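Local atomic coordinates of mucin-like protocadherin (Homo sapiens, PDB entry 6OAE), a protein that probably forms calcium-dependent heterophilic adhesion complexes with CDHR2 between neighbouring epithelial microvilli, and is represented here by its first two extracellular cadherin repeats. Residues A[118-123]-A[199-204]; A[148-153]-A[169-174]; A[11-16]-A[24-29]. All blocks are in the same frame, centred on the assembly; numbering follows the deposited sequence. Where two conformers were deposited one is given.

Contact 1. Residues A[118-123]-A[199-204]; sequences TVIPET and LVLNVV
Leu-201 meets Val-119 and Ile-120 through the same methyl. Its CD1 lies 4.3 Å from Val-119 CG1 and 4.4 Å from Ile-120 CD1. These are plain apolar contacts between branch ends, at the outer limit of van der Waals distance. The second leucine methyl, Leu-201 CD2, is 4.6 Å from Ile-120 CD1, so the isoleucine end faces both branches. Ile-120 gets there by a stretched chain. Its CG1 stands opposite the carbonyl carbon, and chi2 of 175° carries CD1 straight out. Val-119 offers CG1, which is anti to the backbone N (chi1 167°). A looser approach comes from Leu-199, two residues earlier on the same strand, whose CD1 is 4.6 Å from Ile-120 CD1. Leu-199 and Leu-201 thus both point at the isoleucine.

No hydrogen bond links the two segments. Their backbone hydrogen bonds run to other strands. Val-119 and Ile-120 both pair with Leu-161 of strand 158-163, which makes a classic beta bulge, and the chain turns a corner at Val-119. The bulge helps to explain how two consecutive residues can both face Leu-201. In segment 199-204, the backbone of Val-200 is hydrogen-bonded to Lys-105 and Ile-107 of strand 104-110.

More apolar side chains surround the contact. Leu-161 touches both Ile-120 and Leu-201, and Val-109 touches both Val-119 and Leu-201. Strand 118-120 belongs to the three-stranded sheet, and strand 194-204 to the four-stranded one. The contact is therefore a piece of the hydrophobic core between the two sheets of the second cadherin repeat, a Greek-key beta-sandwich.

Contact 2. Residues A[148-153]-A[169-174]; sequences SDYFSL and FYERPN
Tyr-150 and Arg-172 make the tight part of this contact. The arginine chain runs past one side of the phenol, with Arg-172 CD 3.6 Å from Tyr-150 CE1. At chi3 (-85°) the chain bends, which brings the guanidinium round to the hydroxyl. Arg-172 NH2 then donates a hydrogen bond to Tyr-150 OH over 2.9 Å. The bond is weak, because the N-H...O angle is only 128°. NH2 approaches at the edge of the ring, near its plane. The hydroxyl in turn lies at the guanidinium edge. The two flat groups do not stack; their planes are 44° apart. The tyrosine is buried, and it also packs on Leu-167 and Met-175. Its backbone is hydrogen-bonded to that of Asp-164.

Segment 169-174 lies in the crossover that leaves strand 158-163 of one sheet and enters strand 174-182 of the other, within the beta-sandwich of the second cadherin repeat. The corresponding crossover of the first repeat carries Asp-61 and Glu-63, which bind calcium.

The outer side is looser and more polar. Glu-171 is exposed, and its extended chain brings OE1 no closer than 4.1 Å to Tyr-150 OH. The same OE1 forms a long salt bridge of 3.9 Å with Arg-172 NH2. The Glu-171 carboxylate stands almost perpendicular to the tyrosine ring. Asp-149 OD2 is 5.4 Å from Arg-172 NH2. The charges are opposite but not in contact, and they probably add only a modest pull on the guanidinium.

Contact 3. Residues A[11-16]-A[24-29]; sequences DIFEVE and PLVDIH
Phe-13 packs its ring on Leu-25 and Val-26. The clearest interaction is a CH-pi contact. Leu-25 CB sits over one face of the ring, 4.2 Å from the centroid of Phe-13 and 13° off the ring normal. It is set slightly toward the rim, about equally far from CE2 and CZ.

The other apolar contact comes from Val-26. Its CB lies 3.8 Å from Phe-13 CZ, and the two side chains cross at about a right angle. The phenylalanine reaches this place because CG stands anti to the carbonyl carbon (chi1 -59°), which swings the ring over the opposite segment.

Strand 12-16 lies at one edge of the four-stranded sheet of the first cadherin repeat, and strand 26-27 at one edge of the facing three-stranded sheet. The ring thus bridges the two layers of a beta-sandwich near their margin. Val-86 also touches Phe-13, while Leu-54 lies against both Leu-25 and Val-26.

The polar part is a close approach of backbone to ring. Leu-25 O is 3.1 Å from Phe-13 CE2 and 3.4 Å from Phe-13 CZ. No hydrogen bond crosses between the segments; the backbone of Phe-13 is hydrogen-bonded to Phe-87 and Ser-89 of strand 79-91.

In the fold
Contacts 1 and 2 are neighbours in the second cadherin repeat, with centres about 11 Å apart. Along the chain, contact 2 is nested inside the loop closed by contact 1. They touch directly: Val-203 N makes a probable hydrogen bond of 2.8 Å to Pro-173 O. Contact 3 belongs to the first repeat, on the opposite side of the chain's centre. Its centre is about 53 Å from that of contact 1 and about 60 Å from that of contact 2. Its nearest atoms are about 28 Å from contact 1 and about 30 Å from contact 2. Between the repeats lie three calcium sites, whose ligands include Glu-17, just after segment 11-16, and Asp-131 and Asp-183 of the second repeat.

Contact 1. Residues A[118-123]-A[199-204]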
ATOM      1  N   THR A 118      12.683   9.587 -24.973  1.00 24.29           N
ATOM      2  CA  THR A 118      12.074   9.815 -23.642  1.00 24.03           C
ATOM      3  C   THR A 118      12.322  11.282 -23.307  1.00 22.74           C
ATOM      4  O   THR A 118      13.494  11.696 -23.373  1.00 21.65           O
ATOM      5  CB  THR A 118      12.642   8.877 -22.566  1.00 25.06           C
ATOM      6  OG1 THR A 118      12.242   7.560 -22.904  1.00 26.34           O
ATOM      7  CG2 THR A 118      12.131   9.212 -21.186  1.00 25.87           C
ATOM      8  N   VAL A 119      11.281  12.050 -22.977  1.00 20.59           N
ATOM      9  CA  VAL A 119      11.413  13.493 -22.617  1.00 21.40           C
ATOM     10  C   VAL A 119      11.226  13.671 -21.104  1.00 20.61           C
ATOM     11  O   VAL A 119      11.790  14.636 -20.547  1.00 20.49           O
ATOM     12  CB  VAL A 119      10.432  14.337 -23.457  1.00 23.36           C
ATOM     13  CG1 VAL A 119      10.269  15.749 -22.945  1.00 25.88           C
ATOM     14  CG2 VAL A 119      10.864  14.358 -24.923  1.00 24.17           C
ATOM     15  N   ILE A 120      10.436  12.813 -20.449  1.00 20.17           N
ATOM     16  CA  ILE A 120      10.305  12.813 -18.960  1.00 20.77           C
ATOM     17  C   ILE A 120      10.493  11.366 -18.522  1.00 21.14           C
ATOM     18  O   ILE A 120       9.727  10.500 -18.931  1.00 19.83           O
ATOM     19  CB  ILE A 120       8.971  13.386 -18.455  1.00 21.09           C
ATOM     20  CG1 ILE A 120       8.623  14.724 -19.113  1.00 21.08           C
ATOM     21  CG2 ILE A 120       9.019  13.513 -16.942  1.00 22.38           C
ATOM     22  CD1 ILE A 120       7.248  15.273 -18.734  1.00 20.99           C
ATOM     23  N   PRO A 121      11.496  11.057 -17.680  1.00 21.71           N
ATOM     24  CA  PRO A 121      11.680   9.697 -17.210  1.00 23.06           C
ATOM     25  C   PRO A 121      10.638   9.393 -16.117  1.00 22.94           C
ATOM     26  O   PRO A 121      10.077  10.311 -15.495  1.00 21.94           O
ATOM     27  CB  PRO A 121      13.123   9.726 -16.693  1.00 23.11           C
ATOM     28  CG  PRO A 121      13.232  11.115 -16.113  1.00 22.92           C
ATOM     29  CD  PRO A 121      12.483  11.985 -17.098  1.00 23.27           C
ATOM     30  N   GLU A 122      10.399   8.098 -15.931  1.00 26.54           N
ATOM     31  CA  GLU A 122       9.475   7.506 -14.921  1.00 30.49           C
ATOM     32  C   GLU A 122       9.677   8.184 -13.547  1.00 30.50           C
ATOM     33  O   GLU A 122       8.676   8.481 -12.871  1.00 31.10           O
ATOM     34  CB  GLU A 122       9.718   5.992 -14.916  1.00 33.54           C
ATOM     35  CG  GLU A 122       8.518   5.189 -14.520  1.00 37.35           C
ATOM     36  CD  GLU A 122       8.690   3.673 -14.526  1.00 38.03           C
ATOM     37  OE1 GLU A 122       8.036   3.008 -13.686  1.00 43.74           O
ATOM     38  OE2 GLU A 122       9.439   3.158 -15.370  1.00 39.19           O
ATOM     39  N   THR A 123      10.923   8.457 -13.147  1.00 30.61           N
ATOM     40  CA  THR A 123      11.286   9.040 -11.820  1.00 32.01           C
ATOM     41  C   THR A 123      10.646  10.426 -11.596  1.00 31.20           C
ATOM     42  O   THR A 123      10.369  10.776 -10.422  1.00 31.99           O
ATOM     43  CB  THR A 123      12.811   9.103 -11.663  1.00 33.34           C
ATOM     44  OG1 THR A 123      13.354   9.737 -12.821  1.00 34.38           O
ATOM     45  CG2 THR A 123      13.435   7.732 -11.500  1.00 34.10           C
ATOM     46  N   LEU A 199       0.566  18.291 -16.386  1.00 25.02           N
ATOM     47  CA  LEU A 199       1.890  18.357 -17.036  1.00 25.37           C
ATOM     48  C   LEU A 199       1.793  19.415 -18.118  1.00 23.99           C
ATOM     49  O   LEU A 199       0.871  19.332 -18.935  1.00 23.64           O
ATOM     50  CB  LEU A 199       2.277  17.031 -17.693  1.00 26.90           C
ATOM     51  CG  LEU A 199       2.502  15.851 -16.762  1.00 28.27           C
ATOM     52  CD1 LEU A 199       2.812  14.620 -17.590  1.00 28.66           C
ATOM     53  CD2 LEU A 199       3.625  16.153 -15.790  1.00 29.17           C
ATOM     54  N   VAL A 200       2.720  20.347 -18.114  1.00 24.62           N
ATOM     55  CA  VAL A 200       2.805  21.419 -19.137  1.00 25.81           C
ATOM     56  C   VAL A 200       4.108  21.184 -19.902  1.00 25.78           C
ATOM     57  O   VAL A 200       5.186  21.254 -19.271  1.00 26.77           O
ATOM     58  CB  VAL A 200       2.735  22.800 -18.482  1.00 26.26           C
ATOM     59  CG1 VAL A 200       2.927  23.895 -19.502  1.00 27.68           C
ATOM     60  CG2 VAL A 200       1.423  22.990 -17.727  1.00 27.85           C
ATOM     61  N   LEU A 201       4.006  20.912 -21.199  1.00 24.48           N
ATOM     62  CA  LEU A 201       5.158  20.747 -22.112  1.00 25.12           C
ATOM     63  C   LEU A 201       5.282  22.053 -22.902  1.00 26.25           C
ATOM     64  O   LEU A 201       4.307  22.381 -23.658  1.00 24.57           O
ATOM     65  CB  LEU A 201       4.910  19.551 -23.029  1.00 25.59           C
ATOM     66  CG  LEU A 201       5.145  18.159 -22.421  1.00 25.39           C
ATOM     67  CD1 LEU A 201       6.613  17.898 -22.227  1.00 26.00           C
ATOM     68  CD2 LEU A 201       4.424  17.964 -21.104  1.00 25.96           C
ATOM     69  N   ASN A 202       6.389  22.763 -22.707  1.00 25.56           N
ATOM     70  CA  ASN A 202       6.676  24.061 -23.368  0.50 27.52           C
ATOM     71  C   ASN A 202       7.803  23.849 -24.382  1.00 26.58           C
ATOM     72  O   ASN A 202       8.928  23.497 -23.953  1.00 26.98           O
ATOM     73  CB  ASN A 202       7.015  25.141 -22.346  0.50 29.24           C
ATOM     74  CG  ASN A 202       7.096  26.509 -22.980  0.50 30.91           C
ATOM     75  OD1 ASN A 202       6.293  26.835 -23.853  0.50 33.66           O
ATOM     76  ND2 ASN A 202       8.056  27.313 -22.542  0.50 33.27           N
ATOM     77  N   VAL A 203       7.506  24.040 -25.665  1.00 25.77           N
ATOM     78  CA  VAL A 203       8.474  23.832 -26.767  1.00 25.59           C
ATOM     79  C   VAL A 203       9.360  25.071 -26.791  1.00 26.45           C
ATOM     80  O   VAL A 203       8.812  26.164 -26.797  1.00 25.30           O
ATOM     81  CB  VAL A 203       7.781  23.597 -28.121  1.00 25.58           C
ATOM     82  CG1 VAL A 203       8.781  23.401 -29.247  1.00 25.47           C
ATOM     83  CG2 VAL A 203       6.830  22.422 -28.062  1.00 25.99           C
ATOM     84  N   VAL A 204      10.673  24.892 -26.783  1.00 26.90           N
ATOM     85  CA  VAL A 204      11.618  26.031 -26.894  1.00 29.14           C
ATOM     86  C   VAL A 204      12.101  26.017 -28.337  1.00 29.25           C
ATOM     87  O   VAL A 204      12.328  24.961 -28.920  1.00 29.08           O
ATOM     88  CB  VAL A 204      12.735  25.999 -25.834  1.00 31.12           C
ATOM     89  CG1 VAL A 204      12.138  26.019 -24.432  1.00 32.17           C
ATOM     90  CG2 VAL A 204      13.673  24.833 -25.980  1.00 32.18           C
TER

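Contact 2. Residues A[148-153]-A[169-174]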
ATOM      1  N   SER A 148      -2.101  14.977 -27.468  1.00 28.35           N
ATOM      2  CA  SER A 148      -1.814  13.521 -27.507  1.00 29.21           C
ATOM      3  C   SER A 148      -1.235  13.097 -28.868  1.00 28.45           C
ATOM      4  O   SER A 148      -0.768  11.979 -28.937  1.00 28.14           O
ATOM      5  CB  SER A 148      -3.016  12.701 -27.151  1.00 30.58           C
ATOM      6  OG  SER A 148      -4.050  12.917 -28.089  1.00 33.75           O
ATOM      7  N   ASP A 149      -1.273  13.941 -29.905  1.00 29.50           N
ATOM      8  CA  ASP A 149      -0.580  13.673 -31.195  1.00 30.27           C
ATOM      9  C   ASP A 149       0.944  13.656 -30.969  1.00 28.60           C
ATOM     10  O   ASP A 149       1.636  12.988 -31.729  1.00 28.97           O
ATOM     11  CB  ASP A 149      -0.906  14.713 -32.275  1.00 32.93           C
ATOM     12  CG  ASP A 149      -2.385  14.891 -32.620  1.00 36.12           C
ATOM     13  OD1 ASP A 149      -3.208  14.051 -32.202  1.00 34.92           O
ATOM     14  OD2 ASP A 149      -2.697  15.892 -33.327  1.00 38.00           O
ATOM     15  N   TYR A 150       1.455  14.344 -29.941  1.00 26.73           N
ATOM     16  CA  TYR A 150       2.906  14.577 -29.770  1.00 25.52           C
ATOM     17  C   TYR A 150       3.545  13.704 -28.698  1.00 23.61           C
ATOM     18  O   TYR A 150       4.714  13.430 -28.859  1.00 21.67           O
ATOM     19  CB  TYR A 150       3.155  16.034 -29.413  1.00 27.68           C
ATOM     20  CG  TYR A 150       2.782  16.961 -30.536  1.00 30.90           C
ATOM     21  CD1 TYR A 150       1.491  17.450 -30.638  1.00 32.69           C
ATOM     22  CD2 TYR A 150       3.703  17.325 -31.510  1.00 32.81           C
ATOM     23  CE1 TYR A 150       1.123  18.306 -31.663  1.00 34.43           C
ATOM     24  CE2 TYR A 150       3.350  18.188 -32.543  1.00 34.97           C
ATOM     25  CZ  TYR A 150       2.055  18.678 -32.620  1.00 36.56           C
ATOM     26  OH  TYR A 150       1.673  19.519 -33.634  1.00 40.68           O
ATOM     27  N   PHE A 151       2.827  13.374 -27.621  1.00 21.90           N
ATOM     28  CA  PHE A 151       3.392  12.670 -26.444  1.00 21.03           C
ATOM     29  C   PHE A 151       2.468  11.555 -25.983  1.00 20.66           C
ATOM     30  O   PHE A 151       1.246  11.684 -26.076  1.00 20.84           O
ATOM     31  CB  PHE A 151       3.621  13.637 -25.284  1.00 20.43           C
ATOM     32  CG  PHE A 151       4.572  14.769 -25.570  1.00 20.71           C
ATOM     33  CD1 PHE A 151       5.945  14.589 -25.491  1.00 20.95           C
ATOM     34  CD2 PHE A 151       4.092  16.037 -25.886  1.00 21.23           C
ATOM     35  CE1 PHE A 151       6.809  15.641 -25.725  1.00 20.61           C
ATOM     36  CE2 PHE A 151       4.962  17.091 -26.127  1.00 20.92           C
ATOM     37  CZ  PHE A 151       6.316  16.889 -26.049  1.00 21.65           C
ATOM     38  N   SER A 152       3.072  10.473 -25.490  1.00 20.26           N
ATOM     39  CA  SER A 152       2.351   9.327 -24.880  1.00 19.59           C
ATOM     40  C   SER A 152       3.216   8.717 -23.783  1.00 19.36           C
ATOM     41  O   SER A 152       4.438   8.964 -23.784  1.00 18.14           O
ATOM     42  CB  SER A 152       1.993   8.319 -25.948  1.00 20.23           C
ATOM     43  OG  SER A 152       3.161   7.774 -26.525  1.00 20.46           O
ATOM     44  N   LEU A 153       2.598   7.967 -22.880  1.00 18.37           N
ATOM     45  CA  LEU A 153       3.321   7.206 -21.843  1.00 19.55           C
ATOM     46  C   LEU A 153       3.859   5.951 -22.498  1.00 19.77           C
ATOM     47  O   LEU A 153       3.174   5.394 -23.401  1.00 19.00           O
ATOM     48  CB  LEU A 153       2.369   6.856 -20.710  1.00 20.54           C
ATOM     49  CG  LEU A 153       1.782   8.039 -19.956  1.00 20.45           C
ATOM     50  CD1 LEU A 153       0.885   7.527 -18.856  1.00 21.68           C
ATOM     51  CD2 LEU A 153       2.883   8.923 -19.380  1.00 21.03           C
ATOM     52  N   PHE A 169       7.355  24.646 -32.824  1.00 22.40           N
ATOM     53  CA  PHE A 169       7.219  25.789 -31.897  1.00 22.94           C
ATOM     54  C   PHE A 169       6.120  26.755 -32.364  1.00 23.07           C
ATOM     55  O   PHE A 169       5.379  27.253 -31.508  1.00 22.83           O
ATOM     56  CB  PHE A 169       8.557  26.510 -31.784  1.00 23.80           C
ATOM     57  CG  PHE A 169       8.486  27.814 -31.060  1.00 25.73           C
ATOM     58  CD1 PHE A 169       8.388  27.836 -29.679  1.00 25.91           C
ATOM     59  CD2 PHE A 169       8.525  29.018 -31.754  1.00 25.20           C
ATOM     60  CE1 PHE A 169       8.322  29.040 -29.003  1.00 27.67           C
ATOM     61  CE2 PHE A 169       8.460  30.218 -31.068  1.00 27.49           C
ATOM     62  CZ  PHE A 169       8.355  30.228 -29.696  1.00 27.35           C
ATOM     63  N   TYR A 170       6.023  27.014 -33.672  1.00 22.46           N
ATOM     64  CA  TYR A 170       5.091  28.013 -34.244  1.00 23.60           C
ATOM     65  C   TYR A 170       3.664  27.481 -34.137  1.00 25.40           C
ATOM     66  O   TYR A 170       2.749  28.243 -33.698  1.00 25.56           O
ATOM     67  CB  TYR A 170       5.546  28.393 -35.661  1.00 23.87           C
ATOM     68  CG  TYR A 170       6.908  29.019 -35.598  1.00 23.12           C
ATOM     69  CD1 TYR A 170       7.056  30.336 -35.207  1.00 23.37           C
ATOM     70  CD2 TYR A 170       8.049  28.273 -35.841  1.00 23.34           C
ATOM     71  CE1 TYR A 170       8.304  30.913 -35.095  1.00 24.07           C
ATOM     72  CE2 TYR A 170       9.311  28.839 -35.745  1.00 24.36           C
ATOM     73  CZ  TYR A 170       9.433  30.162 -35.364  1.00 23.53           C
ATOM     74  OH  TYR A 170      10.645  30.740 -35.258  1.00 25.88           O
ATOM     75  N   GLU A 171       3.476  26.226 -34.519  1.00 26.42           N
ATOM     76  CA  GLU A 171       2.144  25.604 -34.608  1.00 30.23           C
ATOM     77  C   GLU A 171       1.632  25.316 -33.197  1.00 29.69           C
ATOM     78  O   GLU A 171       0.466  25.648 -32.907  1.00 28.09           O
ATOM     79  CB  GLU A 171       2.266  24.366 -35.484  1.00 33.95           C
ATOM     80  CG  GLU A 171       0.964  23.651 -35.682  1.00 37.54           C
ATOM     81  CD  GLU A 171       1.034  22.517 -36.677  1.00 39.18           C
ATOM     82  OE1 GLU A 171       0.097  21.694 -36.693  1.00 44.81           O
ATOM     83  OE2 GLU A 171       1.998  22.474 -37.437  1.00 42.85           O
ATOM     84  N   ARG A 172       2.467  24.741 -32.331  1.00 28.58           N
ATOM     85  CA  ARG A 172       1.997  24.308 -30.984  1.00 30.43           C
ATOM     86  C   ARG A 172       3.139  24.413 -29.975  1.00 28.40           C
ATOM     87  O   ARG A 172       3.844  23.441 -29.726  1.00 29.71           O
ATOM     88  CB  ARG A 172       1.391  22.912 -31.114  1.00 33.37           C
ATOM     89  CG  ARG A 172       0.548  22.521 -29.914  1.00 38.19           C
ATOM     90  CD  ARG A 172      -0.230  21.256 -30.161  1.00 42.81           C
ATOM     91  NE  ARG A 172      -1.486  21.527 -30.844  1.00 46.49           N
ATOM     92  CZ  ARG A 172      -1.733  21.369 -32.149  1.00 48.17           C
ATOM     93  NH1 ARG A 172      -2.937  21.665 -32.609  1.00 50.83           N
ATOM     94  NH2 ARG A 172      -0.807  20.928 -32.991  1.00 47.99           N
ATOM     95  N   PRO A 173       3.368  25.606 -29.390  1.00 26.70           N
ATOM     96  CA  PRO A 173       4.443  25.791 -28.420  1.00 27.11           C
ATOM     97  C   PRO A 173       4.107  25.288 -27.012  1.00 28.26           C
ATOM     98  O   PRO A 173       5.032  25.140 -26.255  1.00 28.72           O
ATOM     99  CB  PRO A 173       4.613  27.304 -28.361  1.00 25.83           C
ATOM    100  CG  PRO A 173       3.203  27.814 -28.625  1.00 25.89           C
ATOM    101  CD  PRO A 173       2.621  26.851 -29.634  1.00 26.02           C
ATOM    102  N   ASN A 174       2.816  25.093 -26.712  1.00 30.08           N
ATOM    103  CA  ASN A 174       2.321  24.645 -25.374  0.50 32.26           C
ATOM    104  C   ASN A 174       1.412  23.437 -25.562  1.00 33.09           C
ATOM    105  O   ASN A 174       0.505  23.499 -26.429  1.00 35.85           O
ATOM    106  CB  ASN A 174       1.568  25.736 -24.596  0.50 32.36           C
ATOM    107  CG  ASN A 174       0.909  25.231 -23.319  0.50 33.24           C
ATOM    108  OD1 ASN A 174      -0.053  24.452 -23.356  0.50 34.41           O
ATOM    109  ND2 ASN A 174       1.405  25.679 -22.177  0.50 33.32           N
TER

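Contact 3. Residues A[11-16]-A[24-29]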
ATOM      1  N   ASP A  11      -4.164 -21.676  16.585  1.00 21.43           N
ATOM      2  CA  ASP A  11      -3.058 -20.774  16.992  1.00 20.92           C
ATOM      3  C   ASP A  11      -2.577 -19.908  15.835  1.00 19.97           C
ATOM      4  O   ASP A  11      -1.655 -19.119  16.077  1.00 19.67           O
ATOM      5  CB  ASP A  11      -1.951 -21.579  17.677  1.00 21.13           C
ATOM      6  CG  ASP A  11      -1.258 -22.619  16.826  1.00 22.81           C
ATOM      7  OD1 ASP A  11      -1.506 -22.644  15.607  1.00 23.23           O
ATOM      8  OD2 ASP A  11      -0.460 -23.400  17.404  1.00 24.15           O
ATOM      9  N   ILE A  12      -3.154 -20.031  14.637  1.00 19.80           N
ATOM     10  CA  ILE A  12      -2.855 -19.131  13.486  1.00 20.74           C
ATOM     11  C   ILE A  12      -4.174 -18.485  13.075  1.00 21.23           C
ATOM     12  O   ILE A  12      -5.127 -19.220  12.719  1.00 21.09           O
ATOM     13  CB  ILE A  12      -2.183 -19.859  12.305  1.00 20.63           C
ATOM     14  CG1 ILE A  12      -0.848 -20.488  12.722  1.00 21.14           C
ATOM     15  CG2 ILE A  12      -1.997 -18.942  11.104  1.00 21.51           C
ATOM     16  CD1 ILE A  12      -0.238 -21.377  11.681  1.00 21.47           C
ATOM     17  N   PHE A  13      -4.213 -17.162  13.113  1.00 21.43           N
ATOM     18  CA  PHE A  13      -5.405 -16.344  12.783  1.00 21.76           C
ATOM     19  C   PHE A  13      -5.032 -15.413  11.652  1.00 23.17           C
ATOM     20  O   PHE A  13      -3.888 -14.904  11.631  1.00 25.18           O
ATOM     21  CB  PHE A  13      -5.891 -15.588  14.021  1.00 21.28           C
ATOM     22  CG  PHE A  13      -6.253 -16.518  15.142  1.00 21.13           C
ATOM     23  CD1 PHE A  13      -5.276 -17.006  16.003  1.00 20.71           C
ATOM     24  CD2 PHE A  13      -7.562 -16.963  15.300  1.00 20.85           C
ATOM     25  CE1 PHE A  13      -5.611 -17.890  17.012  1.00 21.03           C
ATOM     26  CE2 PHE A  13      -7.896 -17.849  16.305  1.00 20.94           C
ATOM     27  CZ  PHE A  13      -6.922 -18.320  17.160  1.00 21.56           C
ATOM     28  N   GLU A  14      -5.972 -15.184  10.746  1.00 23.24           N
ATOM     29  CA  GLU A  14      -5.833 -14.187   9.679  1.00 24.76           C
ATOM     30  C   GLU A  14      -6.825 -13.092   9.997  1.00 23.95           C
ATOM     31  O   GLU A  14      -7.981 -13.435  10.219  1.00 23.28           O
ATOM     32  CB  GLU A  14      -6.072 -14.815   8.314  1.00 27.06           C
ATOM     33  CG  GLU A  14      -4.850 -15.525   7.790  1.00 30.32           C
ATOM     34  CD  GLU A  14      -4.964 -15.901   6.333  1.00 33.92           C
ATOM     35  OE1 GLU A  14      -6.083 -15.786   5.777  1.00 36.30           O
ATOM     36  OE2 GLU A  14      -3.934 -16.284   5.765  1.00 36.54           O
ATOM     37  N   VAL A  15      -6.357 -11.843  10.066  1.00 23.79           N
ATOM     38  CA  VAL A  15      -7.203 -10.660  10.389  1.00 23.12           C
ATOM     39  C   VAL A  15      -6.900  -9.595   9.338  1.00 23.64           C
ATOM     40  O   VAL A  15      -5.754  -9.237   9.199  1.00 22.90           O
ATOM     41  CB  VAL A  15      -6.963 -10.146  11.823  1.00 22.77           C
ATOM     42  CG1 VAL A  15      -7.832  -8.938  12.137  1.00 22.88           C
ATOM     43  CG2 VAL A  15      -7.194 -11.243  12.868  1.00 23.09           C
ATOM     44  N   GLU A  16      -7.918  -9.118   8.631  1.00 24.16           N
ATOM     45  CA  GLU A  16      -7.751  -7.998   7.676  1.00 26.02           C
ATOM     46  C   GLU A  16      -7.397  -6.754   8.475  1.00 23.88           C
ATOM     47  O   GLU A  16      -8.027  -6.518   9.517  1.00 23.06           O
ATOM     48  CB  GLU A  16      -9.011  -7.721   6.869  1.00 29.36           C
ATOM     49  CG  GLU A  16      -9.429  -8.890   6.022  1.00 33.96           C
ATOM     50  CD  GLU A  16     -10.227  -8.519   4.785  1.00 37.97           C
ATOM     51  OE1 GLU A  16     -10.832  -7.412   4.748  1.00 40.56           O
ATOM     52  OE2 GLU A  16     -10.231  -9.334   3.869  1.00 43.06           O
ATOM     53  N   PRO A  24     -13.133 -12.780  21.596  1.00 22.65           N
ATOM     54  CA  PRO A  24     -11.918 -13.577  21.771  1.00 22.62           C
ATOM     55  C   PRO A  24     -11.424 -14.233  20.476  1.00 22.64           C
ATOM     56  O   PRO A  24     -12.236 -14.609  19.644  1.00 20.96           O
ATOM     57  CB  PRO A  24     -12.303 -14.652  22.806  1.00 22.99           C
ATOM     58  CG  PRO A  24     -13.800 -14.565  22.989  1.00 23.50           C
ATOM     59  CD  PRO A  24     -14.260 -13.258  22.405  1.00 22.71           C
ATOM     60  N   LEU A  25     -10.101 -14.350  20.321  1.00 23.29           N
ATOM     61  CA  LEU A  25      -9.477 -15.160  19.235  1.00 23.78           C
ATOM     62  C   LEU A  25      -9.594 -16.623  19.598  1.00 23.33           C
ATOM     63  O   LEU A  25      -9.862 -17.446  18.707  1.00 24.00           O
ATOM     64  CB  LEU A  25      -7.987 -14.822  19.083  1.00 24.44           C
ATOM     65  CG  LEU A  25      -7.661 -13.414  18.628  1.00 25.08           C
ATOM     66  CD1 LEU A  25      -6.150 -13.188  18.665  1.00 24.75           C
ATOM     67  CD2 LEU A  25      -8.231 -13.156  17.240  1.00 26.32           C
ATOM     68  N   VAL A  26      -9.374 -16.955  20.860  1.00 24.58           N
ATOM     69  CA  VAL A  26      -9.318 -18.385  21.244  1.00 25.98           C
ATOM     70  C   VAL A  26      -9.457 -18.550  22.756  1.00 25.85           C
ATOM     71  O   VAL A  26      -8.978 -17.699  23.513  1.00 25.33           O
ATOM     72  CB  VAL A  26      -8.026 -19.021  20.686  1.00 26.19           C
ATOM     73  CG1 VAL A  26      -6.779 -18.593  21.442  1.00 26.86           C
ATOM     74  CG2 VAL A  26      -8.125 -20.532  20.623  1.00 27.54           C
ATOM     75  N   ASP A  27     -10.095 -19.643  23.142  1.00 27.28           N
ATOM     76  CA  ASP A  27     -10.152 -20.141  24.536  1.00 30.54           C
ATOM     77  C   ASP A  27      -8.832 -20.875  24.816  1.00 30.69           C
ATOM     78  O   ASP A  27      -8.376 -21.670  23.969  1.00 31.44           O
ATOM     79  CB  ASP A  27     -11.407 -20.984  24.746  1.00 34.38           C
ATOM     80  CG  ASP A  27     -12.712 -20.188  24.691  1.00 37.58           C
ATOM     81  OD1 ASP A  27     -12.699 -19.003  24.267  1.00 42.20           O
ATOM     82  OD2 ASP A  27     -13.735 -20.749  25.073  1.00 42.01           O
ATOM     83  N   ILE A  28      -8.211 -20.584  25.940  1.00 28.65           N
ATOM     84  CA  ILE A  28      -6.979 -21.277  26.385  1.00 29.67           C
ATOM     85  C   ILE A  28      -7.439 -22.321  27.394  1.00 32.03           C
ATOM     86  O   ILE A  28      -8.060 -21.932  28.406  1.00 32.15           O
ATOM     87  CB  ILE A  28      -5.953 -20.298  26.965  1.00 29.27           C
ATOM     88  CG1 ILE A  28      -5.654 -19.153  25.985  1.00 27.69           C
ATOM     89  CG2 ILE A  28      -4.675 -21.035  27.393  1.00 29.94           C
ATOM     90  CD1 ILE A  28      -5.025 -17.946  26.631  1.00 27.49           C
ATOM     91  N   HIS A  29      -7.186 -23.588  27.099  1.00 34.23           N
ATOM     92  CA  HIS A  29      -7.449 -24.710  28.040  0.50 35.12           C
ATOM     93  C   HIS A  29      -6.308 -24.711  29.053  1.00 35.96           C
ATOM     94  O   HIS A  29      -5.139 -24.921  28.628  1.00 35.51           O
ATOM     95  CB  HIS A  29      -7.606 -26.061  27.333  0.50 36.19           C
ATOM     96  CG  HIS A  29      -7.606 -27.203  28.299  0.50 37.74           C
ATOM     97  ND1 HIS A  29      -8.648 -27.420  29.184  0.50 37.49           N
ATOM     98  CD2 HIS A  29      -6.688 -28.165  28.546  0.50 38.04           C
ATOM     99  CE1 HIS A  29      -8.376 -28.477  29.924  0.50 37.97           C
ATOM    100  NE2 HIS A  29      -7.178 -28.952  29.550  0.50 38.27           N
TER